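PDB 6QAZ: cyanophage-like gp41-1 intein from Metagenome, which probably splices itself out of a host protein, joining the flanking segments, as a naturally split intein of the Hint fold. Local coordinates for residues S1-T9 / E105-V113; S45-T53 / I61-P69. All coordinates share one frame; numbering follows the deposited sequence.

How the contacts relate
Contact 1 (Ser1-Thr9 with Glu105-Val113) ties the N-terminus to the long strand 93-113. Contact 2 (Ser45-Thr53 with Ile61-Pro69) falls between the two segments of contact 1 in sequence; it centres on the 45-54/59-63 hairpin of the same curled antiparallel sheet and takes in the start of strand 68-70. Their centres lie 8 Å apart. Probable backbone hydrogen bonds join them: Leu108 N to Ser45 O (2.9 Å) and Asp6 N to Ile61 O (2.9 Å). Leu5 packs on His66. Ser1 OG makes a weak hydrogen bond with Asn128 OXT, so the two chain ends lie close together, as expected near the splicing site of an intein. Citrate, probably from the crystallisation liquor, accepts hydrogen bonds from Arg106 NH2 and from Lys51 NZ.

Contact 1. Residues S1-T9 / E105-V113; sequences SGGALDLKT and ERELIDIEV
Asp6 holds CG anti to the backbone N (chi1 -171°), while Arg106 sets CG between its backbone N and carbonyl carbon and bends at chi3, bringing carboxylate and guanidinium together. This salt bridge fastens the N-terminal segment of the Hint fold to the long strand 93-113. Arg106 NH1 lies 2.9 Å from Asp6 OD1; the oxygen sits in the guanidinium plane at its edge, but the donor comes from above the carboxylate, the two planes being 65° apart. Each group is further tethered: Asp6 OD2 takes the N-H of Lys8 in an Asx turn, and Arg106 NH2 also bridges to Asp104. A water donates to Asp6 OD1 and Glu107 O and accepts from Leu7 N, spanning the two segments.

Beside this polar grip, Leu5 and Ile109 form an antiparallel hydrogen-bonded pair, with Leu5 N to Ile109 O and Ile109 N to Leu5 O both 2.8 Å. The methyl of Ala4 presses on Leu108, CB to CB at 3.4 Å, a close approach for two carbons.

Toward the start of the chain, Asp110 brings its carboxylate up to the carbonyls of Ser1 and Gly3, OD2 lying 2.6 Å from Ser1 O. The terminal amine has a weak salt bridge to Glu112, Ser1 N to OE1 at 3.3 Å, and donates to a second water, 2.7 Å from Ser1 N.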
loop_
_atom_site.group_PDB
_atom_site.type_symbol
_atom_site.label_atom_id
_atom_site.label_comp_id
_atom_site.label_asym_id
_atom_site.label_seq_id
_atom_site.Cartn_x
_atom_site.Cartn_y
_atom_site.Cartn_z
ATOM N N SER A 1 -3.555 -11.110 1.990
ATOM C CA SER A 1 -4.350 -10.267 2.888
ATOM C C SER A 1 -5.568 -9.770 2.140
ATOM O O SER A 1 -5.530 -9.695 0.902
ATOM C CB SER A 1 -3.541 -9.101 3.388
ATOM O OG SER A 1 -2.296 -9.465 3.905
ATOM N N GLY A 2 -6.532 -9.446 2.981
ATOM C CA GLY A 2 -7.724 -8.716 2.608
ATOM C C GLY A 2 -7.433 -7.271 2.288
ATOM O O GLY A 2 -6.370 -6.698 2.612
ATOM N N GLY A 3 -8.409 -6.663 1.650
ATOM C CA GLY A 3 -8.322 -5.306 1.117
ATOM C C GLY A 3 -7.453 -5.232 -0.115
ATOM O O GLY A 3 -7.074 -6.251 -0.654
ATOM N N ALA A 4 -7.138 -4.022 -0.547
ATOM C CA ALA A 4 -6.673 -3.808 -1.913
ATOM C C ALA A 4 -6.269 -2.352 -2.111
ATOM O O ALA A 4 -6.579 -1.467 -1.292
ATOM C CB ALA A 4 -7.743 -4.256 -2.885
ATOM N N LEU A 5 -5.599 -2.110 -3.223
ATOM C CA LEU A 5 -4.976 -0.838 -3.583
ATOM C C LEU A 5 -5.493 -0.360 -4.942
ATOM O O LEU A 5 -5.819 -1.136 -5.839
ATOM C CB LEU A 5 -3.468 -0.999 -3.663
ATOM C CG LEU A 5 -2.780 -1.257 -2.331
ATOM C CD1 LEU A 5 -1.316 -1.569 -2.503
ATOM C CD2 LEU A 5 -2.942 -0.145 -1.384
ATOM N N ASP A 6 -5.454 0.964 -5.148
ATOM C CA ASP A 6 -5.824 1.517 -6.459
ATOM C C ASP A 6 -4.968 0.925 -7.555
ATOM O O ASP A 6 -3.753 0.728 -7.384
ATOM C CB ASP A 6 -5.689 3.027 -6.417
ATOM C CG ASP A 6 -6.249 3.669 -7.649
ATOM O OD1 ASP A 6 -7.485 3.680 -7.757
ATOM O OD2 ASP A 6 -5.448 4.089 -8.520
ATOM N N LEU A 7 -5.559 0.738 -8.729
ATOM C CA LEU A 7 -4.843 0.161 -9.883
ATOM C C LEU A 7 -3.614 0.960 -10.291
ATOM O O LEU A 7 -2.674 0.344 -10.822
ATOM C CB LEU A 7 -5.755 0.114 -11.105
ATOM C CG LEU A 7 -6.482 -1.200 -11.354
ATOM C CD1 LEU A 7 -7.516 -1.409 -10.305
ATOM C CD2 LEU A 7 -7.109 -1.201 -12.742
ATOM N N LYS A 8 -3.603 2.264 -10.094
ATOM C CA LYS A 8 -2.515 3.120 -10.575
ATOM C C LYS A 8 -1.439 3.312 -9.523
ATOM O O LYS A 8 -0.463 4.032 -9.776
ATOM C CB LYS A 8 -3.069 4.454 -11.038
ATOM C CG LYS A 8 -4.030 4.281 -12.221
ATOM C CD LYS A 8 -4.357 5.434 -13.064
ATOM C CE LYS A 8 -3.199 6.268 -13.583
ATOM N NZ LYS A 8 -2.502 5.800 -14.810
ATOM N N THR A 9 -1.565 2.681 -8.366
ATOM C CA THR A 9 -0.505 2.719 -7.350
ATOM C C THR A 9 0.794 2.236 -7.966
ATOM O O THR A 9 0.797 1.175 -8.605
ATOM C CB THR A 9 -0.885 1.791 -6.196
ATOM O OG1 THR A 9 -2.180 2.127 -5.665
ATOM C CG2 THR A 9 0.123 1.860 -5.079
ATOM N N GLU A 105 -16.639 3.832 -4.727
ATOM C CA GLU A 105 -16.407 2.423 -5.050
ATOM C C GLU A 105 -15.621 2.358 -6.341
ATOM O O GLU A 105 -15.996 3.017 -7.317
ATOM C CB GLU A 105 -17.744 1.726 -5.205
ATOM C CG GLU A 105 -18.428 1.530 -3.881
ATOM C CD GLU A 105 -18.897 0.110 -3.662
ATOM O OE1 GLU A 105 -18.034 -0.810 -3.711
ATOM O OE2 GLU A 105 -20.111 -0.080 -3.463
ATOM N N ARG A 106 -14.587 1.537 -6.373
ATOM C CA ARG A 106 -13.807 1.375 -7.606
ATOM C C ARG A 106 -13.115 0.016 -7.580
ATOM O O ARG A 106 -13.025 -0.644 -6.538
ATOM C CB ARG A 106 -12.807 2.506 -7.709
ATOM C CG ARG A 106 -11.745 2.466 -6.639
ATOM C CD ARG A 106 -10.665 3.518 -6.821
ATOM N NE ARG A 106 -11.193 4.849 -6.692
ATOM C CZ ARG A 106 -10.518 5.952 -6.958
ATOM N NH1 ARG A 106 -9.263 5.905 -7.368
ATOM N NH2 ARG A 106 -11.076 7.126 -6.724
ATOM N N GLU A 107 -12.619 -0.373 -8.745
ATOM C CA GLU A 107 -11.810 -1.594 -8.847
ATOM C C GLU A 107 -10.476 -1.368 -8.131
ATOM O O GLU A 107 -9.857 -0.304 -8.258
ATOM C CB GLU A 107 -11.551 -1.918 -10.311
ATOM C CG GLU A 107 -12.789 -2.242 -11.110
ATOM C CD GLU A 107 -13.536 -3.495 -10.708
ATOM O OE1 GLU A 107 -12.922 -4.411 -10.152
ATOM O OE2 GLU A 107 -14.717 -3.609 -11.093
ATOM N N LEU A 108 -10.061 -2.370 -7.393
ATOM C CA LEU A 108 -8.810 -2.349 -6.636
ATOM C C LEU A 108 -8.103 -3.676 -6.818
ATOM O O LEU A 108 -8.735 -4.715 -7.117
ATOM C CB LEU A 108 -9.109 -2.101 -5.160
ATOM C CG LEU A 108 -9.846 -0.814 -4.771
ATOM C CD1 LEU A 108 -10.132 -0.864 -3.291
ATOM C CD2 LEU A 108 -9.069 0.421 -5.094
ATOM N N ILE A 109 -6.806 -3.681 -6.561
ATOM C CA ILE A 109 -6.210 -5.003 -6.645
ATOM C C ILE A 109 -5.290 -5.273 -5.478
ATOM O O ILE A 109 -4.896 -4.448 -4.660
ATOM C CB ILE A 109 -5.500 -5.054 -7.976
ATOM C CG1 ILE A 109 -5.055 -6.455 -8.377
ATOM C CG2 ILE A 109 -4.346 -4.080 -7.901
ATOM C CD1 ILE A 109 -6.107 -7.515 -8.295
ATOM N N ASP A 110 -5.110 -6.570 -5.356
ATOM C CA ASP A 110 -4.557 -7.178 -4.146
ATOM C C ASP A 110 -3.498 -8.184 -4.558
ATOM O O ASP A 110 -3.819 -9.086 -5.337
ATOM C CB ASP A 110 -5.706 -7.859 -3.445
ATOM C CG ASP A 110 -5.381 -8.357 -2.081
ATOM O OD1 ASP A 110 -4.307 -8.064 -1.532
ATOM O OD2 ASP A 110 -6.288 -9.070 -1.548
ATOM N N ILE A 111 -2.299 -8.066 -4.015
ATOM C CA ILE A 111 -1.210 -9.003 -4.267
ATOM C C ILE A 111 -0.677 -9.540 -2.946
ATOM O O ILE A 111 -0.859 -8.927 -1.909
ATOM C CB ILE A 111 -0.084 -8.359 -5.104
ATOM C CG1 ILE A 111 0.746 -7.334 -4.328
ATOM C CG2 ILE A 111 -0.635 -7.750 -6.380
ATOM C CD1 ILE A 111 1.904 -6.746 -5.112
ATOM N N GLU A 112 0.001 -10.659 -3.008
ATOM C CA GLU A 112 0.742 -11.235 -1.883
ATOM C C GLU A 112 2.215 -11.263 -2.249
ATOM O O GLU A 112 2.550 -11.721 -3.366
ATOM C CB GLU A 112 0.289 -12.667 -1.615
ATOM C CG GLU A 112 0.961 -13.280 -0.429
ATOM C CD GLU A 112 0.503 -12.672 0.861
ATOM O OE1 GLU A 112 -0.594 -12.043 0.947
ATOM O OE2 GLU A 112 1.295 -12.899 1.863
ATOM N N VAL A 113 3.077 -10.826 -1.345
ATOM C CA VAL A 113 4.512 -10.854 -1.580
ATOM C C VAL A 113 5.192 -11.670 -0.482
ATOM O O VAL A 113 4.626 -11.916 0.582
ATOM C CB VAL A 113 5.124 -9.448 -1.737
ATOM C CG1 VAL A 113 4.298 -8.615 -2.726
ATOM C CG2 VAL A 113 5.270 -8.714 -0.413
HETATM O O HOH W 1 -2.556 -9.412 0.131
HETATM O O HOH W 2 -8.310 1.640 -9.186
#

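Contact 2. Residues S45-T53 / I61-P69; sequences SKKKSYKIT and ICSEEHLFP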
loop_
_atom_site.group_PDB
_atom_site.type_symbol
_atom_site.label_atom_id
_atom_site.label_comp_id
_atom_site.label_asym_id
_atom_site.label_seq_id
_atom_site.Cartn_x
_atom_site.Cartn_y
_atom_site.Cartn_z
ATOM N N SER A 45 -11.233 -6.548 -7.482
ATOM C CA SER A 45 -12.457 -6.453 -6.679
ATOM C C SER A 45 -12.901 -5.011 -6.626
ATOM O O SER A 45 -12.094 -4.186 -6.549
ATOM C CB SER A 45 -12.265 -7.025 -5.266
ATOM O OG SER A 45 -11.280 -6.275 -4.553
ATOM N N LYS A 46 -14.199 -4.784 -6.542
ATOM C CA LYS A 46 -14.742 -3.442 -6.393
ATOM C C LYS A 46 -15.058 -3.247 -4.927
ATOM O O LYS A 46 -15.810 -4.050 -4.336
ATOM C CB LYS A 46 -16.012 -3.298 -7.208
ATOM C CG LYS A 46 -16.456 -1.859 -7.399
ATOM C CD LYS A 46 -17.588 -1.703 -8.390
ATOM C CE LYS A 46 -17.920 -0.250 -8.653
ATOM N NZ LYS A 46 -19.338 -0.070 -9.046
ATOM N N LYS A 47 -14.481 -2.208 -4.357
ATOM C CA LYS A 47 -14.622 -1.902 -2.928
ATOM C C LYS A 47 -14.688 -0.381 -2.768
ATOM O O LYS A 47 -14.177 0.387 -3.614
ATOM C CB LYS A 47 -13.442 -2.442 -2.098
ATOM C CG LYS A 47 -13.071 -3.904 -2.261
ATOM C CD LYS A 47 -11.880 -4.324 -1.389
ATOM C CE LYS A 47 -11.813 -5.806 -1.113
ATOM N NZ LYS A 47 -10.728 -6.455 -1.864
ATOM N N LYS A 48 -15.245 0.056 -1.654
ATOM C CA LYS A 48 -15.094 1.458 -1.268
ATOM C C LYS A 48 -13.627 1.784 -1.080
ATOM O O LYS A 48 -12.882 1.009 -0.471
ATOM C CB LYS A 48 -15.893 1.761 0.001
ATOM C CG LYS A 48 -15.933 3.228 0.450
ATOM C CD LYS A 48 -16.430 4.211 -0.612
ATOM C CE LYS A 48 -17.872 3.975 -0.993
ATOM N NZ LYS A 48 -18.779 4.084 0.175
ATOM N N SER A 49 -13.218 2.942 -1.567
ATOM C CA SER A 49 -11.818 3.376 -1.515
ATOM C C SER A 49 -11.681 4.617 -0.656
ATOM O O SER A 49 -12.637 5.366 -0.470
ATOM C CB SER A 49 -11.282 3.577 -2.895
ATOM O OG SER A 49 -11.859 4.670 -3.576
ATOM N N TYR A 50 -10.464 4.812 -0.179
ATOM C CA TYR A 50 -10.065 5.881 0.730
ATOM C C TYR A 50 -8.715 6.394 0.283
ATOM O O TYR A 50 -7.846 5.624 -0.107
ATOM C CB TYR A 50 -9.899 5.368 2.162
ATOM C CG TYR A 50 -11.159 4.822 2.744
ATOM C CD1 TYR A 50 -11.600 3.549 2.417
ATOM C CD2 TYR A 50 -11.933 5.567 3.616
ATOM C CE1 TYR A 50 -12.783 3.034 2.878
ATOM C CE2 TYR A 50 -13.115 5.041 4.139
ATOM C CZ TYR A 50 -13.555 3.793 3.725
ATOM O OH TYR A 50 -14.722 3.233 4.185
ATOM N N LYS A 51 -8.526 7.703 0.373
ATOM C CA LYS A 51 -7.234 8.328 0.081
ATOM C C LYS A 51 -6.568 8.746 1.380
ATOM O O LYS A 51 -7.159 9.533 2.147
ATOM C CB LYS A 51 -7.395 9.541 -0.838
ATOM C CG LYS A 51 -6.078 10.171 -1.250
ATOM C CD LYS A 51 -6.243 11.277 -2.238
ATOM C CE LYS A 51 -7.181 12.355 -1.783
ATOM N NZ LYS A 51 -7.073 13.551 -2.652
ATOM N N ILE A 52 -5.351 8.311 1.574
ATOM C CA ILE A 52 -4.497 8.756 2.681
ATOM C C ILE A 52 -3.484 9.731 2.124
ATOM O O ILE A 52 -2.790 9.396 1.159
ATOM C CB ILE A 52 -3.805 7.540 3.325
ATOM C CG1 ILE A 52 -4.823 6.536 3.830
ATOM C CG2 ILE A 52 -2.854 8.002 4.404
ATOM C CD1 ILE A 52 -4.233 5.246 4.307
ATOM N N THR A 53 -3.384 10.911 2.715
ATOM C CA THR A 53 -2.418 11.941 2.309
ATOM C C THR A 53 -1.476 12.221 3.467
ATOM O O THR A 53 -1.953 12.501 4.595
ATOM C CB THR A 53 -3.110 13.244 1.890
ATOM O OG1 THR A 53 -4.058 12.946 0.850
ATOM C CG2 THR A 53 -2.125 14.286 1.412
ATOM N N ILE A 61 -4.280 5.283 -2.317
ATOM C CA ILE A 61 -5.724 4.955 -2.310
ATOM C C ILE A 61 -5.853 3.464 -2.055
ATOM O O ILE A 61 -5.279 2.639 -2.773
ATOM C CB ILE A 61 -6.392 5.420 -3.607
ATOM C CG1 ILE A 61 -6.431 6.951 -3.654
ATOM C CG2 ILE A 61 -7.806 4.848 -3.717
ATOM C CD1 ILE A 61 -6.916 7.490 -4.969
ATOM N N CYS A 62 -6.679 3.135 -1.071
ATOM C CA CYS A 62 -6.801 1.741 -0.631
ATOM C C CYS A 62 -8.192 1.488 -0.076
ATOM O O CYS A 62 -8.985 2.404 0.146
ATOM C CB CYS A 62 -5.740 1.413 0.416
ATOM S SG CYS A 62 -5.901 2.365 1.952
ATOM N N SER A 63 -8.468 0.230 0.218
ATOM C CA SER A 63 -9.721 -0.158 0.874
ATOM C C SER A 63 -9.602 -0.033 2.382
ATOM O O SER A 63 -8.513 0.159 2.953
ATOM C CB SER A 63 -10.117 -1.547 0.477
ATOM O OG SER A 63 -9.191 -2.486 0.978
ATOM N N GLU A 64 -10.734 -0.184 3.064
ATOM C CA GLU A 64 -10.768 0.059 4.510
ATOM C C GLU A 64 -9.981 -0.980 5.299
ATOM O O GLU A 64 -9.562 -0.679 6.419
ATOM C CB GLU A 64 -12.179 0.152 5.082
ATOM C CG GLU A 64 -12.925 -1.161 5.095
ATOM C CD GLU A 64 -14.268 -1.090 5.775
ATOM O OE1 GLU A 64 -14.408 -0.242 6.679
ATOM O OE2 GLU A 64 -15.149 -1.894 5.402
ATOM N N GLU A 65 -9.803 -2.175 4.750
ATOM C CA GLU A 65 -9.109 -3.214 5.517
ATOM C C GLU A 65 -7.638 -3.311 5.137
ATOM O O GLU A 65 -6.915 -4.116 5.757
ATOM C CB GLU A 65 -9.799 -4.512 5.511
ATOM C CG GLU A 65 -9.590 -5.282 4.331
ATOM C CD GLU A 65 -10.554 -5.026 3.208
ATOM O OE1 GLU A 65 -11.226 -5.984 2.790
ATOM O OE2 GLU A 65 -10.612 -3.852 2.750
ATOM N N HIS A 66 -7.163 -2.523 4.192
ATOM C CA HIS A 66 -5.768 -2.635 3.754
ATOM C C HIS A 66 -4.823 -2.158 4.856
ATOM O O HIS A 66 -4.985 -1.049 5.402
ATOM C CB HIS A 66 -5.578 -1.818 2.481
ATOM C CG HIS A 66 -4.212 -2.005 1.943
ATOM N ND1 HIS A 66 -3.834 -3.081 1.177
ATOM C CD2 HIS A 66 -3.069 -1.347 2.206
ATOM C CE1 HIS A 66 -2.533 -3.076 1.029
ATOM N NE2 HIS A 66 -2.052 -2.032 1.615
ATOM N N LEU A 67 -3.821 -2.952 5.177
ATOM C CA LEU A 67 -2.911 -2.698 6.305
ATOM C C LEU A 67 -1.688 -1.889 5.906
ATOM O O LEU A 67 -1.126 -2.025 4.812
ATOM C CB LEU A 67 -2.455 -4.034 6.886
ATOM C CG LEU A 67 -3.523 -4.892 7.522
ATOM C CD1 LEU A 67 -3.009 -6.326 7.686
ATOM C CD2 LEU A 67 -3.971 -4.328 8.864
ATOM N N PHE A 68 -1.242 -1.112 6.888
ATOM C CA PHE A 68 0.030 -0.388 6.822
ATOM C C PHE A 68 0.814 -0.595 8.107
ATOM O O PHE A 68 0.246 -0.528 9.203
ATOM C CB PHE A 68 -0.176 1.128 6.720
ATOM C CG PHE A 68 -0.850 1.556 5.457
ATOM C CD1 PHE A 68 -2.239 1.487 5.324
ATOM C CD2 PHE A 68 -0.106 2.020 4.378
ATOM C CE1 PHE A 68 -2.855 1.834 4.141
ATOM C CE2 PHE A 68 -0.731 2.411 3.219
ATOM C CZ PHE A 68 -2.103 2.308 3.101
ATOM N N PRO A 69 2.132 -0.724 8.019
ATOM C CA PRO A 69 2.960 -0.738 9.217
ATOM C C PRO A 69 2.948 0.641 9.850
ATOM O O PRO A 69 3.029 1.663 9.177
ATOM C CB PRO A 69 4.344 -1.141 8.729
ATOM C CG PRO A 69 4.350 -0.889 7.279
ATOM C CD PRO A 69 2.921 -0.948 6.809
HETATM O O HOH W 3 -13.252 -0.514 1.710
#
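Tyr50 turns the edge of its ring to the opposite strand, Cys62 O lying near the ring plane 3.6 Å from Tyr50 CD1. Tyr50 N donates to Cys62 O at 2.8 Å, a bond bent at the hydrogen (138°). Cys62 N returns a bond to Tyr50 O at 2.9 Å. This antiparallel hydrogen-bonded pair sits in the beta hairpin of strands 45-54 and 59-63. Past the hairpin, Glu64 runs alongside the tyrosine, pointing the same way, with its carboxylate plane only 20° from the ring.

Ile52 and Phe68 approach from opposite directions, Ile52 CD1 reaching Phe68 CE1 at 3.7 Å. Cys62 SG joins them from the edge of the phenyl ring, 4.1 Å from Ile52 CD1. On the face that carries Lys51 and Ile61, Ile61 CG1 crosses the aliphatic base of Lys51, 3.9 Å from its CB.

Lys47 lays CD against Ser63 CB and crosses Glu65 at about a right angle. Ser63 OG donates to Glu65 OE2 at 2.7 Å, from above the carboxylate plane. Lys47 NZ donates instead to Ser45 OG and stays 4.7 Å from Glu65 OE1, so the opposite charges probably attract without direct contact, while Ser63 OG helps to hold the carboxylate.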